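Local coordinates for dephospho-CoA kinase (Aquifex aeolicus, PDB 2IF2), which probably catalyses the last step of coenzyme A biosynthesis, using ATP to phosphorylate the 3'-hydroxyl group of dephospho-CoA, at residues L34-Y39 with T87-L91. Numbering follows the deposited sequence.
Sequences LIHSFY and THRAL
Ile35 reaches across to Thr87 and Leu91 with the end of its longer branch, its side chain running at about a right angle to both. CD1 lies against the methyl of Thr87 and is 3.9 Å from CD1 of Leu91, while the second branch, CG2, rests 3.8 Å from Thr87 CG2. With CG1 beside the backbone N (chi1 -52°) and CG2 anti to it, both branches of Ile35 meet the same threonine methyl. Leu34 adds a methyl contact, its side chain crossing that of Leu91 at a slant, with CD2 3.8 Å from CD1 of Leu91, so that this one leucine branch receives both residues. The ring of Phe38 takes Ala90 CB over one face in a CH-pi contact, 4.2 Å from the ring centroid and 22° off the normal; the opposite face looks onto the backbone oxygen of Leu34. Cutting Ile35 back to an alanine would probably deprive the Thr87 methyl and Leu91 CD1 of the apolar partner they share and open a gap between the two segments.

No hydrogen bond joins the segments. Thr87 OG1 turns back along its own helix to a weak bond with Leu83 O, and Val45 of helix 44-53 touches both Phe38 and Ala90. Arg66 makes a cation-pi contact with the ring of Tyr39. The arrangement joins helix 31-36 and the residues that follow it, next after edge strand 27-30 of the parallel sheet, to the C-terminal end of helix 77-91, within the P-loop kinase fold of the CoaE family.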
loop_
_atom_site.group_PDB
_atom_site.type_symbol
_atom_site.label_atom_id
_atom_site.label_comp_id
_atom_site.label_asym_id
_atom_site.label_seq_id
_atom_site.Cartn_x
_atom_site.Cartn_y
_atom_site.Cartn_z
ATOM N N LEU A 34 -1.467 2.843 -7.088
ATOM C CA LEU A 34 -1.778 4.167 -7.601
ATOM C C LEU A 34 -0.537 5.036 -7.643
ATOM O O LEU A 34 -0.228 5.635 -8.670
ATOM C CB LEU A 34 -2.853 4.839 -6.735
ATOM C CG LEU A 34 -3.367 6.233 -7.127
ATOM C CD1 LEU A 34 -3.953 6.212 -8.531
ATOM C CD2 LEU A 34 -4.411 6.692 -6.122
ATOM N N ILE A 35 0.181 5.098 -6.527
ATOM C CA ILE A 35 1.381 5.930 -6.452
ATOM C C ILE A 35 2.290 5.668 -7.651
ATOM O O ILE A 35 2.615 6.590 -8.399
ATOM C CB ILE A 35 2.200 5.690 -5.138
ATOM C CG1 ILE A 35 1.298 5.815 -3.899
ATOM C CG2 ILE A 35 3.313 6.733 -5.026
ATOM C CD1 ILE A 35 0.792 7.221 -3.628
ATOM N N HIS A 36 2.681 4.412 -7.844
ATOM C CA HIS A 36 3.560 4.074 -8.951
ATOM C C HIS A 36 3.125 4.700 -10.280
ATOM O O HIS A 36 3.945 4.915 -11.165
ATOM C CB HIS A 36 3.648 2.559 -9.116
ATOM C CG HIS A 36 4.802 2.117 -9.985
ATOM N ND1 HIS A 36 6.082 2.048 -9.521
ATOM C CD2 HIS A 36 4.827 1.763 -11.294
ATOM C CE1 HIS A 36 6.885 1.659 -10.518
ATOM N NE2 HIS A 36 6.150 1.484 -11.586
ATOM N N SER A 37 1.840 4.993 -10.426
ATOM C CA SER A 37 1.350 5.580 -11.665
ATOM C C SER A 37 1.684 7.054 -11.706
ATOM O O SER A 37 1.458 7.728 -12.711
ATOM C CB SER A 37 -0.165 5.435 -11.774
ATOM O OG SER A 37 -0.822 6.421 -10.993
ATOM N N PHE A 38 2.206 7.567 -10.604
ATOM C CA PHE A 38 2.535 8.981 -10.528
ATOM C C PHE A 38 3.848 9.299 -11.231
ATOM O O PHE A 38 4.031 10.404 -11.751
ATOM C CB PHE A 38 2.594 9.404 -9.060
ATOM C CG PHE A 38 1.277 9.286 -8.336
ATOM C CD1 PHE A 38 1.246 9.149 -6.952
ATOM C CD2 PHE A 38 0.068 9.352 -9.031
ATOM C CE1 PHE A 38 0.034 9.084 -6.266
ATOM C CE2 PHE A 38 -1.153 9.289 -8.359
ATOM C CZ PHE A 38 -1.169 9.155 -6.972
ATOM N N TYR A 39 4.741 8.315 -11.257
ATOM C CA TYR A 39 6.057 8.459 -11.877
ATOM C C TYR A 39 6.107 8.087 -13.373
ATOM O O TYR A 39 7.194 7.906 -13.942
ATOM C CB TYR A 39 7.075 7.595 -11.128
ATOM C CG TYR A 39 7.099 7.744 -9.618
ATOM C CD1 TYR A 39 6.213 7.030 -8.814
ATOM C CD2 TYR A 39 8.075 8.521 -8.991
ATOM C CE1 TYR A 39 6.308 7.072 -7.417
ATOM C CE2 TYR A 39 8.181 8.572 -7.597
ATOM C CZ TYR A 39 7.299 7.843 -6.813
ATOM O OH TYR A 39 7.428 7.840 -5.437
ATOM N N THR A 87 3.793 12.960 -3.054
ATOM C CA THR A 87 3.033 11.728 -3.161
ATOM C C THR A 87 1.665 11.900 -2.496
ATOM O O THR A 87 0.650 11.941 -3.180
ATOM C CB THR A 87 3.783 10.556 -2.494
ATOM O OG1 THR A 87 4.919 10.200 -3.286
ATOM C CG2 THR A 87 2.880 9.359 -2.350
ATOM N N HIS A 88 1.639 12.002 -1.169
ATOM C CA HIS A 88 0.388 12.159 -0.433
ATOM C C HIS A 88 -0.418 13.339 -0.911
ATOM O O HIS A 88 -1.640 13.346 -0.809
ATOM C CB HIS A 88 0.661 12.334 1.051
ATOM C CG HIS A 88 1.317 11.144 1.677
ATOM N ND1 HIS A 88 2.400 10.517 1.111
ATOM C CD2 HIS A 88 1.030 10.466 2.814
ATOM C CE1 HIS A 88 2.759 9.491 1.871
ATOM N NE2 HIS A 88 1.944 9.440 2.906
ATOM N N ARG A 89 0.268 14.353 -1.418
ATOM C CA ARG A 89 -0.421 15.534 -1.915
ATOM C C ARG A 89 -1.222 15.137 -3.154
ATOM O O ARG A 89 -2.059 15.902 -3.627
ATOM C CB ARG A 89 0.592 16.652 -2.253
ATOM C CG ARG A 89 -0.033 17.953 -2.807
ATOM C CD ARG A 89 0.997 19.063 -3.118
ATOM N NE ARG A 89 1.538 19.735 -1.928
ATOM C CZ ARG A 89 2.478 19.231 -1.127
ATOM N NH1 ARG A 89 2.993 18.036 -1.381
ATOM N NH2 ARG A 89 2.915 19.924 -0.078
ATOM N N ALA A 90 -0.963 13.939 -3.675
ATOM C CA ALA A 90 -1.658 13.442 -4.865
ATOM C C ALA A 90 -2.635 12.344 -4.482
ATOM O O ALA A 90 -3.679 12.170 -5.113
ATOM C CB ALA A 90 -0.653 12.906 -5.876
ATOM N N LEU A 91 -2.274 11.605 -3.439
ATOM C CA LEU A 91 -3.091 10.513 -2.941
ATOM C C LEU A 91 -4.306 11.095 -2.238
ATOM O O LEU A 91 -5.441 10.791 -2.596
ATOM C CB LEU A 91 -2.285 9.652 -1.963
ATOM C CG LEU A 91 -2.903 8.333 -1.494
ATOM C CD1 LEU A 91 -3.002 7.377 -2.667
ATOM C CD2 LEU A 91 -2.057 7.720 -0.390
#